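Local atomic coordinates of TerD domain-containing protein (PDB entry 2QZ7), a protein that is of unknown function but, as a homologue of the tellurium-resistance protein TerD, carries a TerD domain and binds sodium ions in the crystal. Residues V28-D33 against L44-T49; D38-H43 against Q115-K120; G73-S78 against E91-E96; R106-V111 against A152-E157; T128-A133 against D142-V147. All coordinates share one frame; numbering follows the deposited sequence.

Interaction 1 (V28-D33 against L44-T49); sequences VRLKWD and LDIIAT. With NA (sodium ion), chain D; NA (sodium ion), chain C.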
# COMPACT_ATOMS: atom_id res chain seq x y z
N VAL A 28 0.72 3.79 7.33
CA VAL A 28 0.41 2.43 7.00
C VAL A 28 1.56 1.61 7.56
O VAL A 28 2.73 1.87 7.29
CB VAL A 28 0.29 2.25 5.48
CG1 VAL A 28 -0.00 0.79 5.12
CG2 VAL A 28 -0.80 3.18 4.91
N ARG A 29 1.24 0.62 8.38
CA ARG A 29 2.28 -0.27 8.94
C ARG A 29 1.97 -1.69 8.53
O ARG A 29 0.78 -2.09 8.52
CB ARG A 29 2.31 -0.18 10.48
CG ARG A 29 2.87 1.13 11.03
CD ARG A 29 2.56 1.26 12.55
NE ARG A 29 1.14 1.57 12.71
CZ ARG A 29 0.48 1.59 13.86
NH1 ARG A 29 1.09 1.31 14.99
NH2 ARG A 29 -0.81 1.92 13.88
N LEU A 30 3.02 -2.45 8.25
CA LEU A 30 2.88 -3.80 7.71
C LEU A 30 3.75 -4.81 8.49
O LEU A 30 4.90 -4.50 8.82
CB LEU A 30 3.32 -3.77 6.24
CG LEU A 30 3.52 -5.11 5.51
CD1 LEU A 30 2.18 -5.83 5.40
CD2 LEU A 30 4.08 -4.79 4.10
N LYS A 31 3.18 -5.97 8.83
CA LYS A 31 3.94 -7.07 9.48
C LYS A 31 3.75 -8.34 8.66
O LYS A 31 2.76 -8.46 7.95
CB LYS A 31 3.44 -7.30 10.93
CG LYS A 31 1.95 -7.70 11.03
CD LYS A 31 1.55 -8.01 12.48
CE LYS A 31 0.11 -8.50 12.57
NZ LYS A 31 -0.25 -9.06 13.94
N TRP A 32 4.70 -9.26 8.80
CA TRP A 32 4.64 -10.61 8.24
C TRP A 32 5.77 -11.48 8.78
O TRP A 32 6.82 -10.98 9.20
CB TRP A 32 4.66 -10.60 6.70
CG TRP A 32 6.00 -10.30 6.02
CD1 TRP A 32 6.93 -11.22 5.56
CD2 TRP A 32 6.50 -9.01 5.67
NE1 TRP A 32 7.97 -10.55 4.94
CE2 TRP A 32 7.74 -9.20 5.00
CE3 TRP A 32 6.00 -7.69 5.84
CZ2 TRP A 32 8.51 -8.13 4.51
CZ3 TRP A 32 6.75 -6.63 5.35
CH2 TRP A 32 8.00 -6.85 4.69
N ASP A 33 5.56 -12.79 8.83
CA ASP A 33 6.61 -13.68 9.30
C ASP A 33 7.59 -14.05 8.20
O ASP A 33 7.19 -14.23 7.05
CB ASP A 33 6.04 -14.95 9.93
CG ASP A 33 5.31 -14.68 11.23
OD1 ASP A 33 5.54 -13.60 11.85
OD2 ASP A 33 4.52 -15.55 11.62
N LEU A 44 7.85 -8.52 1.03
CA LEU A 44 6.61 -7.74 0.87
C LEU A 44 6.96 -6.28 0.93
O LEU A 44 7.89 -5.89 1.64
CB LEU A 44 5.57 -8.01 1.96
CG LEU A 44 4.69 -9.27 1.82
CD1 LEU A 44 5.52 -10.60 1.91
CD2 LEU A 44 3.57 -9.25 2.83
N ASP A 45 6.25 -5.51 0.12
CA ASP A 45 6.42 -4.05 0.05
C ASP A 45 5.10 -3.35 0.19
O ASP A 45 4.11 -3.69 -0.51
CB ASP A 45 6.98 -3.61 -1.31
CG ASP A 45 8.47 -3.95 -1.47
OD1 ASP A 45 9.21 -4.00 -0.46
OD2 ASP A 45 8.91 -4.15 -2.63
N ILE A 46 5.10 -2.33 1.04
CA ILE A 46 4.03 -1.32 0.95
C ILE A 46 4.35 -0.48 -0.29
O ILE A 46 5.49 -0.02 -0.48
CB ILE A 46 4.00 -0.37 2.17
CG1 ILE A 46 3.78 -1.15 3.51
CG2 ILE A 46 2.83 0.69 1.99
CD1 ILE A 46 3.97 -0.22 4.80
N ILE A 47 3.33 -0.25 -1.11
CA ILE A 47 3.49 0.56 -2.32
C ILE A 47 2.35 1.54 -2.37
O ILE A 47 1.22 1.15 -2.14
CB ILE A 47 3.42 -0.35 -3.61
CG1 ILE A 47 4.53 -1.44 -3.58
CG2 ILE A 47 3.53 0.52 -4.85
CD1 ILE A 47 4.42 -2.45 -4.79
N ALA A 48 2.62 2.81 -2.71
CA ALA A 48 1.55 3.78 -2.96
C ALA A 48 1.76 4.50 -4.30
O ALA A 48 2.88 4.58 -4.79
CB ALA A 48 1.47 4.83 -1.83
N THR A 49 0.65 4.97 -4.87
CA THR A 49 0.64 5.80 -6.08
C THR A 49 -0.24 6.97 -5.89
O THR A 49 -1.21 6.88 -5.15
CB THR A 49 0.15 5.02 -7.29
OG1 THR A 49 -0.88 4.14 -6.85
CG2 THR A 49 1.33 4.13 -7.87
NA NA D . 9.72 -4.39 1.87
NA NA C . 8.11 -10.28 10.95
O HOH W 1 6.26 -9.03 11.42
O HOH W 2 11.73 -3.74 1.31
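Leu44 sets its CB over one face of the Trp32 indole in a CH-pi contact. That carbon stands 3.6 Å from the centroid of the six-membered ring and 3° off the ring normal, while CD1 and CD2 spread on over the pyrrole side. Trp32 carries CG between its backbone N and its carbonyl carbon (chi1 75°), which brings the face of the indole over Leu44; NE1 is held by His42 O.

Further along, the contact is purely aliphatic. Leu30 reaches Ile46 with CD2, 3.7 Å from CG1, and the side chains lie alongside one another, pointing opposite ways. Val28 follows the same pattern more loosely, its CG1 being 4.1 Å from Ile46 CD1.

Polar chemistry is confined to one end. Leu44 O binds a sodium ion at 2.4 Å, and Asp45 OD1 binds the same ion, also at 2.4 Å; Ser81, Glu91 and a water complete the ligands. The second carboxylate oxygen of Asp45 is taken by His114. Trp32 O belongs to another sodium site, shared with Gly84, Gly86 and a water that also accepts from Trp32 N.

The strand segments run antiparallel at 162° with axes 8.3 Å apart, too far for a shared ladder: strands 26-31 and 44-52 belong to different sheets, and their side chains interleave in the core of a beta sandwich with sodium sites at its end.

Interaction 2 (D38-H43 against Q115-K120); sequences DRPPHH and QDNGHK. With EDO (1,2-ethanediol), chain F.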
# COMPACT_ATOMS: atom_id res chain seq x y z
N ASP A 38 13.95 -23.66 5.17
CA ASP A 38 13.63 -24.47 4.00
C ASP A 38 13.40 -23.64 2.71
O ASP A 38 13.53 -24.19 1.61
CB ASP A 38 12.38 -25.33 4.32
CG ASP A 38 12.57 -26.82 4.03
OD1 ASP A 38 13.20 -27.17 3.01
OD2 ASP A 38 12.08 -27.66 4.82
N ARG A 39 13.10 -22.33 2.83
CA ARG A 39 12.64 -21.52 1.69
C ARG A 39 13.28 -20.10 1.50
O ARG A 39 13.60 -19.41 2.50
CB ARG A 39 11.10 -21.32 1.79
CG ARG A 39 10.18 -22.56 1.71
CD ARG A 39 8.69 -22.12 1.92
NE ARG A 39 8.25 -21.12 0.92
CZ ARG A 39 7.11 -20.43 0.94
NH1 ARG A 39 6.22 -20.56 1.92
NH2 ARG A 39 6.86 -19.58 -0.05
N PRO A 40 13.40 -19.63 0.22
CA PRO A 40 13.74 -18.22 -0.11
C PRO A 40 12.90 -17.18 0.66
O PRO A 40 11.77 -17.49 1.06
CB PRO A 40 13.42 -18.14 -1.62
CG PRO A 40 13.69 -19.55 -2.12
CD PRO A 40 13.24 -20.46 -1.00
N PRO A 41 13.46 -15.97 0.90
CA PRO A 41 12.82 -14.92 1.72
C PRO A 41 11.41 -14.54 1.28
O PRO A 41 11.05 -14.66 0.09
CB PRO A 41 13.76 -13.71 1.55
CG PRO A 41 14.54 -14.01 0.30
CD PRO A 41 14.74 -15.49 0.36
N HIS A 42 10.64 -14.07 2.25
CA HIS A 42 9.36 -13.46 1.98
C HIS A 42 9.56 -11.92 1.91
O HIS A 42 9.82 -11.27 2.92
CB HIS A 42 8.34 -13.86 3.08
CG HIS A 42 7.88 -15.28 3.00
ND1 HIS A 42 7.53 -16.02 4.11
CD2 HIS A 42 7.72 -16.11 1.94
CE1 HIS A 42 7.16 -17.23 3.74
NE2 HIS A 42 7.29 -17.32 2.43
N HIS A 43 9.47 -11.37 0.71
CA HIS A 43 9.70 -9.96 0.47
C HIS A 43 8.36 -9.32 0.09
O HIS A 43 7.80 -9.58 -0.98
CB HIS A 43 10.75 -9.72 -0.63
CG HIS A 43 11.06 -8.27 -0.85
ND1 HIS A 43 12.08 -7.85 -1.68
CD2 HIS A 43 10.46 -7.14 -0.40
CE1 HIS A 43 12.12 -6.53 -1.70
NE2 HIS A 43 11.13 -6.08 -0.94
N GLN A 115 7.59 -11.99 -6.46
CA GLN A 115 7.20 -13.21 -7.13
C GLN A 115 8.39 -13.95 -7.74
O GLN A 115 8.21 -14.96 -8.40
CB GLN A 115 6.17 -12.89 -8.23
CG GLN A 115 4.85 -12.35 -7.72
CD GLN A 115 4.13 -13.32 -6.77
OE1 GLN A 115 3.84 -14.44 -7.13
NE2 GLN A 115 3.81 -12.84 -5.56
N ASP A 116 9.60 -13.45 -7.49
CA ASP A 116 10.80 -13.95 -8.17
C ASP A 116 11.30 -15.31 -7.69
O ASP A 116 12.14 -15.94 -8.34
CB ASP A 116 11.92 -12.90 -8.17
CG ASP A 116 12.17 -12.29 -6.80
OD1 ASP A 116 11.26 -12.20 -5.95
OD2 ASP A 116 13.33 -11.88 -6.58
N ASN A 117 10.75 -15.79 -6.58
CA ASN A 117 11.02 -17.14 -6.12
C ASN A 117 9.82 -18.06 -6.33
O ASN A 117 9.67 -19.05 -5.63
CB ASN A 117 11.45 -17.11 -4.65
CG ASN A 117 12.70 -16.25 -4.43
OD1 ASN A 117 13.73 -16.46 -5.09
ND2 ASN A 117 12.62 -15.30 -3.50
N GLY A 118 8.97 -17.73 -7.31
CA GLY A 118 7.76 -18.50 -7.60
C GLY A 118 6.47 -17.82 -7.17
O GLY A 118 6.49 -16.88 -6.35
N HIS A 119 5.35 -18.30 -7.71
CA HIS A 119 4.00 -17.77 -7.43
C HIS A 119 3.66 -17.78 -5.93
O HIS A 119 3.51 -18.85 -5.33
CB HIS A 119 2.93 -18.52 -8.25
CG HIS A 119 1.51 -18.12 -7.93
ND1 HIS A 119 0.98 -16.89 -8.27
CD2 HIS A 119 0.52 -18.79 -7.30
CE1 HIS A 119 -0.27 -16.82 -7.86
NE2 HIS A 119 -0.58 -17.97 -7.27
N LYS A 120 3.53 -16.59 -5.34
CA LYS A 120 3.35 -16.50 -3.89
C LYS A 120 2.22 -15.53 -3.49
O LYS A 120 2.19 -14.38 -3.91
CB LYS A 120 4.68 -16.13 -3.23
CG LYS A 120 4.72 -16.20 -1.72
CD LYS A 120 6.00 -15.54 -1.17
CE LYS A 120 7.22 -16.48 -1.32
NZ LYS A 120 8.49 -15.83 -0.82
C1 EDO F . 10.38 -8.99 -8.41
O1 EDO F . 11.39 -8.79 -7.42
C2 EDO F . 9.35 -9.80 -7.69
O2 EDO F . 8.26 -10.10 -8.54
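Two loops meet at one end of the beta sandwich, where Pro40 leans on Asn117 and Lys120 reaches toward Arg39 and the Pro41 carbonyl. Pro40 CB lies 3.5 Å from Asn117 CG, the prolyl ring crossing the amide at a slant. Lys120 runs out extended as far as CD and then bends (chi3 -78°) toward Pro41 O. Its CE packs against the Arg39 guanidinium, 3.4 Å from NH2. The exact place of the ammonium is uncertain, since NZ sits implausibly close to the His42 ring, and no hydrogen bond to Pro41 O can be claimed. One face of the Arg39 guanidinium lies over His42 NE2, at the edge of the imidazole.

The second loop contains a type I beta turn from Gln115 to Gly118, with Asn117 facing Pro40. Gln115 braces the turn by folding back on Lys120: its OE1 accepts from Lys120 N at 2.8 Å, and its NE2 gives to Lys120 O, also at 2.8 Å, meeting a lone pair in the carbonyl plane. NE2 has a further acceptor in Ile113 O. An ethanediol molecule, probably a crystallisation additive, accepts from Gln115 N through O2.

Interaction 3 (G73-S78 against E91-E96); sequences GTINMS and EEMTFE. With NA (sodium ion), chain D.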
# COMPACT_ATOMS: atom_id res chain seq x y z
N GLY A 73 8.59 14.92 -1.31
CA GLY A 73 8.95 14.76 0.11
C GLY A 73 7.79 14.60 1.08
O GLY A 73 7.97 14.71 2.28
N THR A 74 6.60 14.34 0.58
CA THR A 74 5.41 14.34 1.44
C THR A 74 5.10 12.99 2.03
O THR A 74 4.22 12.88 2.88
CB THR A 74 4.18 14.78 0.67
OG1 THR A 74 3.97 13.85 -0.40
CG2 THR A 74 4.39 16.19 0.14
N ILE A 75 5.80 11.95 1.52
CA ILE A 75 5.66 10.57 1.97
C ILE A 75 7.04 9.99 2.39
O ILE A 75 8.04 10.20 1.69
CB ILE A 75 4.98 9.71 0.89
CG1 ILE A 75 3.65 10.37 0.49
CG2 ILE A 75 4.74 8.27 1.40
CD1 ILE A 75 3.04 9.93 -0.84
N ASN A 76 7.11 9.34 3.54
CA ASN A 76 8.37 8.85 4.09
C ASN A 76 8.15 7.42 4.51
O ASN A 76 7.01 7.02 4.79
CB ASN A 76 8.83 9.73 5.33
CG ASN A 76 10.21 9.25 5.98
OD1 ASN A 76 10.28 9.00 7.21
ND2 ASN A 76 11.30 9.15 5.16
N MSE A 77 9.23 6.65 4.55
CA MSE A 77 9.26 5.32 5.15
C MSE A 77 10.37 5.32 6.18
O MSE A 77 11.55 5.35 5.81
CB MSE A 77 9.52 4.26 4.09
CG MSE A 77 8.41 4.23 2.98
SE MSE A 77 8.67 2.73 1.82
CE MSE A 77 7.82 1.36 2.98
N SER A 78 10.03 5.25 7.47
CA SER A 78 11.09 5.13 8.48
C SER A 78 11.64 3.71 8.62
O SER A 78 12.69 3.49 9.24
CB SER A 78 10.59 5.63 9.84
OG SER A 78 9.63 4.71 10.33
N GLU A 91 7.62 -2.64 8.47
CA GLU A 91 7.68 -1.71 7.37
C GLU A 91 6.60 -0.67 7.58
O GLU A 91 5.53 -0.99 8.05
CB GLU A 91 7.48 -2.46 6.04
CG GLU A 91 7.51 -1.56 4.77
CD GLU A 91 8.04 -2.29 3.55
OE1 GLU A 91 8.94 -3.16 3.71
OE2 GLU A 91 7.60 -1.97 2.42
N GLU A 92 6.86 0.58 7.24
CA GLU A 92 5.83 1.59 7.44
C GLU A 92 5.96 2.69 6.40
O GLU A 92 7.07 2.99 5.92
CB GLU A 92 5.93 2.18 8.86
CG GLU A 92 7.03 3.22 9.03
CD GLU A 92 6.57 4.66 8.63
OE1 GLU A 92 5.40 5.00 8.80
OE2 GLU A 92 7.40 5.47 8.18
N MSE A 93 4.84 3.32 6.09
CA MSE A 93 4.83 4.45 5.19
C MSE A 93 3.91 5.51 5.80
O MSE A 93 2.73 5.24 6.10
CB MSE A 93 4.26 4.01 3.81
CG MSE A 93 4.36 5.14 2.74
SE MSE A 93 3.76 4.62 1.00
CE MSE A 93 5.22 3.44 0.58
N THR A 94 4.46 6.71 5.98
CA THR A 94 3.66 7.86 6.48
C THR A 94 3.34 8.90 5.38
O THR A 94 4.23 9.34 4.67
CB THR A 94 4.42 8.51 7.65
OG1 THR A 94 4.61 7.54 8.68
CG2 THR A 94 3.69 9.76 8.22
N PHE A 95 2.08 9.34 5.30
CA PHE A 95 1.66 10.34 4.33
C PHE A 95 1.26 11.62 5.00
O PHE A 95 0.42 11.60 5.91
CB PHE A 95 0.42 9.90 3.51
CG PHE A 95 0.54 8.53 2.89
CD1 PHE A 95 0.55 8.39 1.49
CD2 PHE A 95 0.65 7.38 3.67
CE1 PHE A 95 0.65 7.15 0.91
CE2 PHE A 95 0.74 6.11 3.08
CZ PHE A 95 0.73 6.02 1.69
N GLU A 96 1.82 12.73 4.53
CA GLU A 96 1.40 14.02 4.99
C GLU A 96 0.52 14.50 3.87
O GLU A 96 0.95 15.28 3.03
CB GLU A 96 2.59 14.96 5.22
CG GLU A 96 3.64 14.50 6.26
CD GLU A 96 3.08 14.31 7.69
OE1 GLU A 96 2.17 15.06 8.12
OE2 GLU A 96 3.57 13.38 8.39
NA NA D . 9.72 -4.39 1.87
O HOH W 2 11.73 -3.74 1.31
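Thr74, Asn76, Thr94 and Glu96 carry the backbone ladder. Glu96 N gives to Thr74 O at 2.9 Å, and Asn76 and Thr94 form a hydrogen-bonded antiparallel pair, with Asn76 N to Thr94 O at 3.1 Å and Thr94 N to Asn76 O at 2.8 Å.

Apolar side chains gather on the face of Ile75 and Phe95, a non-hydrogen-bonded pair. Ile75 sends CG2, anti to its N, over the rim of one Phe95 ring face and tight against Met93 CG at 3.4 Å. Met93 and Met77 are both selenomethionine; Met77 SE sits 3.7 Å from Met93 CE. This face packs onto Val64 and Ala48 of the other sheet.

Carboxylates take over where strand 91-95 begins, beside the end of strand 75-77. Glu92 has CG between its backbone N and carbonyl carbon (chi1 79°) and bends at chi2 (86°), curling back toward Ser78. There OE2 receives Ser78 N on its anti lone pair at 2.7 Å, nearly straight at 176°, with a weak bond from Ser78 OG at 3.2 Å. On its syn lone pair OE1 accepts from Thr94 OG1 at 2.7 Å. Glu91 OE1 binds a sodium ion and OE2 accepts from Ile46 N, beside the methyl of Met77.

Glu92 thus stands in for a strand partner where the chain turns its corner at Ser78, and donors at both oxygens would probably keep this buried carboxylate ionised.

Interaction 4 (R106-V111 against A152-E157); sequences RVIVGV and AATVAE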
# COMPACT_ATOMS: atom_id res chain seq x y z
N ARG A 106 -5.94 12.00 -5.51
CA ARG A 106 -6.18 10.62 -5.11
C ARG A 106 -4.86 9.91 -4.83
O ARG A 106 -3.88 10.09 -5.58
CB ARG A 106 -6.97 9.90 -6.22
CG ARG A 106 -7.25 8.43 -5.97
CD ARG A 106 -8.33 7.96 -7.02
NE ARG A 106 -8.69 6.57 -6.77
CZ ARG A 106 -8.23 5.50 -7.43
NH1 ARG A 106 -7.37 5.62 -8.44
NH2 ARG A 106 -8.65 4.30 -7.08
N VAL A 107 -4.85 9.13 -3.75
CA VAL A 107 -3.75 8.29 -3.38
C VAL A 107 -4.27 6.88 -3.10
O VAL A 107 -5.29 6.71 -2.43
CB VAL A 107 -2.98 8.84 -2.12
CG1 VAL A 107 -1.79 7.90 -1.77
CG2 VAL A 107 -2.51 10.26 -2.39
N ILE A 108 -3.59 5.87 -3.63
CA ILE A 108 -3.93 4.53 -3.24
C ILE A 108 -2.74 3.77 -2.71
O ILE A 108 -1.64 3.88 -3.24
CB ILE A 108 -4.81 3.78 -4.28
CG1 ILE A 108 -4.89 2.28 -4.13
CG2 ILE A 108 -4.57 4.14 -5.72
CD1 ILE A 108 -6.39 1.91 -4.64
N VAL A 109 -2.96 3.04 -1.63
CA VAL A 109 -1.83 2.30 -1.02
C VAL A 109 -2.21 0.84 -0.94
O VAL A 109 -3.37 0.51 -0.75
CB VAL A 109 -1.43 2.91 0.36
CG1 VAL A 109 -2.56 2.83 1.31
CG2 VAL A 109 -0.18 2.20 0.95
N GLY A 110 -1.22 -0.02 -1.16
CA GLY A 110 -1.41 -1.46 -1.14
C GLY A 110 -0.13 -2.18 -0.72
O GLY A 110 0.85 -1.54 -0.27
N VAL A 111 -0.17 -3.49 -0.81
CA VAL A 111 0.92 -4.33 -0.40
C VAL A 111 1.13 -5.35 -1.51
O VAL A 111 0.18 -5.99 -2.00
CB VAL A 111 0.65 -5.00 0.97
CG1 VAL A 111 1.72 -6.08 1.31
CG2 VAL A 111 0.59 -3.94 2.11
N ALA A 152 -0.78 -9.49 -4.73
CA ALA A 152 -0.71 -8.11 -4.34
C ALA A 152 -2.14 -7.64 -4.03
O ALA A 152 -3.10 -8.27 -4.49
CB ALA A 152 -0.06 -7.26 -5.46
N ALA A 153 -2.27 -6.58 -3.24
CA ALA A 153 -3.59 -6.04 -2.87
C ALA A 153 -3.57 -4.56 -2.54
O ALA A 153 -2.71 -4.09 -1.80
CB ALA A 153 -4.17 -6.81 -1.68
N THR A 154 -4.57 -3.82 -3.01
CA THR A 154 -4.76 -2.44 -2.49
C THR A 154 -5.39 -2.62 -1.11
O THR A 154 -6.04 -3.65 -0.87
CB THR A 154 -5.69 -1.60 -3.39
OG1 THR A 154 -6.90 -2.31 -3.63
CG2 THR A 154 -4.99 -1.37 -4.71
N VAL A 155 -5.16 -1.67 -0.19
CA VAL A 155 -5.83 -1.71 1.11
C VAL A 155 -6.64 -0.42 1.40
O VAL A 155 -7.66 -0.50 2.12
CB VAL A 155 -4.87 -2.05 2.32
CG1 VAL A 155 -3.96 -3.30 2.04
CG2 VAL A 155 -4.06 -0.88 2.70
N ALA A 156 -6.21 0.74 0.88
CA ALA A 156 -6.84 2.02 1.27
C ALA A 156 -6.76 3.05 0.17
O ALA A 156 -5.76 3.13 -0.56
CB ALA A 156 -6.16 2.58 2.57
N GLU A 157 -7.80 3.88 0.08
CA GLU A 157 -7.85 4.96 -0.88
C GLU A 157 -8.02 6.29 -0.13
O GLU A 157 -8.88 6.38 0.74
CB GLU A 157 -9.05 4.76 -1.83
CG GLU A 157 -9.19 5.84 -2.85
CD GLU A 157 -10.50 5.84 -3.58
OE1 GLU A 157 -11.55 6.11 -2.94
OE2 GLU A 157 -10.47 5.61 -4.81
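Val109 O is shared by two successive amides of the facing strand: Val155 N reaches it at 2.9 Å along an almost straight path (179°), Ala156 N at a longer 3.3 Å. The register slips by one residue here, with Val155 and Ala156 both set against Val109. Beyond the slip, Val111 N gives to Ala153 O at 2.8 Å, and Ala153 N returns the bond to Val111 O at 2.8 Å. Between these pairs Gly110, lacking a side chain, lets the backbones close to 3.7 Å from its CA to Thr154 CA.

Side chains extend the contact on both faces. Ile108 CD1 touches Thr154 CG2 at 3.6 Å, while Val109 CG1 meets the methyl of Ala156 on the other. At the far end Arg106, extended from CG to NE, grips Glu157 side-on: NE at 2.8 Å and NH2 at 3.2 Å both meet the single oxygen OE2. Both bonds lie in the guanidinium plane, but the carboxylate is turned 84° to it.

The next shell fixes these groups. Arg106 NH1 gives to Pro56 O and Gly187 O, the guanidinium forms a cation-pi contact with Tyr51, and Thr154 OG1 bonds to Ala171 O. Strands 44-52 and 166-175 flank the pair, which forms the middle of one sandwich sheet, interrupted by a classic beta bulge.

Interaction 5 (T128-A133 against D142-V147); sequences TGVVVA and DGFERV. With NA (sodium ion), chain E.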
# COMPACT_ATOMS: atom_id res chain seq x y z
N THR A 128 0.50 -12.11 8.10
CA THR A 128 0.50 -10.92 7.29
C THR A 128 -0.56 -10.02 7.86
O THR A 128 -1.70 -10.45 8.05
CB THR A 128 0.14 -11.21 5.83
OG1 THR A 128 -1.15 -11.83 5.77
CG2 THR A 128 1.22 -12.10 5.16
N GLY A 129 -0.18 -8.76 8.14
CA GLY A 129 -1.12 -7.78 8.70
C GLY A 129 -0.79 -6.35 8.33
O GLY A 129 0.38 -5.98 8.18
N VAL A 130 -1.81 -5.53 8.21
CA VAL A 130 -1.64 -4.12 7.93
C VAL A 130 -2.54 -3.29 8.87
O VAL A 130 -3.63 -3.74 9.27
CB VAL A 130 -1.91 -3.82 6.40
CG1 VAL A 130 -3.41 -4.02 6.01
CG2 VAL A 130 -1.38 -2.46 5.98
N VAL A 131 -2.07 -2.11 9.25
CA VAL A 131 -2.90 -1.16 9.99
C VAL A 131 -2.76 0.21 9.36
O VAL A 131 -1.63 0.69 9.14
CB VAL A 131 -2.50 -1.10 11.52
CG1 VAL A 131 -3.30 -0.01 12.27
CG2 VAL A 131 -2.68 -2.47 12.20
N VAL A 132 -3.90 0.84 9.05
CA VAL A 132 -3.96 2.17 8.52
C VAL A 132 -4.53 3.09 9.63
O VAL A 132 -5.58 2.80 10.20
CB VAL A 132 -4.88 2.19 7.26
CG1 VAL A 132 -4.99 3.60 6.66
CG2 VAL A 132 -4.33 1.20 6.24
N ALA A 133 -3.84 4.18 9.94
CA ALA A 133 -4.30 5.05 11.04
C ALA A 133 -4.04 6.50 10.77
O ALA A 133 -3.13 6.83 10.01
CB ALA A 133 -3.62 4.65 12.33
N ASP A 142 -6.26 -5.20 8.86
CA ASP A 142 -6.57 -6.35 8.00
C ASP A 142 -5.47 -7.43 7.99
O ASP A 142 -4.29 -7.11 8.00
CB ASP A 142 -6.75 -5.88 6.57
CG ASP A 142 -7.77 -6.69 5.82
OD1 ASP A 142 -7.37 -7.62 5.08
OD2 ASP A 142 -8.97 -6.39 5.96
N GLY A 143 -5.88 -8.69 7.89
CA GLY A 143 -4.95 -9.80 7.74
C GLY A 143 -4.91 -10.43 6.36
O GLY A 143 -4.35 -11.52 6.19
N PHE A 144 -5.53 -9.75 5.39
CA PHE A 144 -5.55 -10.17 3.98
C PHE A 144 -6.30 -11.48 3.71
O PHE A 144 -6.07 -12.14 2.68
CB PHE A 144 -4.13 -10.23 3.38
CG PHE A 144 -3.34 -8.93 3.49
CD1 PHE A 144 -3.47 -7.93 2.52
CD2 PHE A 144 -2.46 -8.73 4.56
CE1 PHE A 144 -2.73 -6.74 2.59
CE2 PHE A 144 -1.72 -7.55 4.66
CZ PHE A 144 -1.85 -6.56 3.67
N GLU A 145 -7.21 -11.83 4.62
CA GLU A 145 -7.97 -13.06 4.51
C GLU A 145 -8.85 -13.04 3.27
O GLU A 145 -9.02 -14.06 2.61
CB GLU A 145 -8.81 -13.28 5.76
CG GLU A 145 -7.98 -13.53 7.03
CD GLU A 145 -7.78 -12.26 7.89
OE1 GLU A 145 -7.99 -11.12 7.39
OE2 GLU A 145 -7.43 -12.44 9.09
N ARG A 146 -9.39 -11.86 2.95
CA ARG A 146 -10.28 -11.71 1.81
C ARG A 146 -9.57 -11.83 0.47
O ARG A 146 -10.22 -12.03 -0.57
CB ARG A 146 -11.00 -10.37 1.90
CG ARG A 146 -12.22 -10.42 2.80
CD ARG A 146 -12.80 -9.02 3.01
NE ARG A 146 -11.84 -8.09 3.63
CZ ARG A 146 -12.02 -6.77 3.65
NH1 ARG A 146 -13.11 -6.26 3.08
NH2 ARG A 146 -11.15 -5.98 4.24
N VAL A 147 -8.25 -11.70 0.50
CA VAL A 147 -7.43 -11.70 -0.70
C VAL A 147 -6.32 -12.76 -0.56
O VAL A 147 -5.19 -12.55 -1.02
CB VAL A 147 -6.85 -10.25 -1.04
CG1 VAL A 147 -7.98 -9.32 -1.46
CG2 VAL A 147 -6.04 -9.64 0.13
NA NA E . -1.24 -14.44 5.20
O HOH W 3 -3.33 -13.94 4.72
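Val130 and Phe144 make the dense half of this contact, with ring and valine crossing at about a right angle; Val130 CG1 is 3.8 Å from Phe144 CZ. The valine sets CG1 between its backbone N and carbonyl carbon (chi1 69°), bringing that methyl to the ring. Beside it the backbones close a hydrogen-bonded antiparallel pair: Val130 N to Asp142 O at 2.9 Å, and Asp142 N back to Val130 O at 3.0 Å.

Grip is slacker toward Thr128. Its OG1 gives only a weak bond to Gly143 O, 3.2 Å away, and lies a long 2.7 Å from a sodium ion also bound by Phe122 O and Val125 O. One water bridges from that ion to Gly143 O.

The carboxylate of Asp142 serves its own loop instead. OD1 accepts from Phe144 N at 2.8 Å, an Asx turn at the start of the loop, and OD2 makes a salt bridge to NH2 of the exposed Arg146 at 2.8 Å; Glu170 shares that arginine.

Phe144 stacks on Phe122 and, with Val130, rests on Val155 of strand 152-160, packing the turn after strand 137-142 against the opposite sheet, while strand 26-31 pairs along the other edge of strand 129-134.

Overall arrangement
Interactions 1, 4 and 5 are buried, 3 partly so: interaction 4 is a ladder within one sheet, whereas interaction 1 is side-chain packing between the two. Interactions 3 and 5 both belong to the other sheet, on either side of strand 26-31, and each adds polar chemistry where a strand gives out. Interaction 2 joins two partly exposed loops, tied to interaction 1 through Trp32 and His42, about 16 Å away between centres. Interactions 1 and 3 share a sodium ion, while interaction 5 touches a separate one. Phe95 packs on Val107 to join interactions 3 and 4 across the core, and Phe144 on Val111 joins 5 to 4.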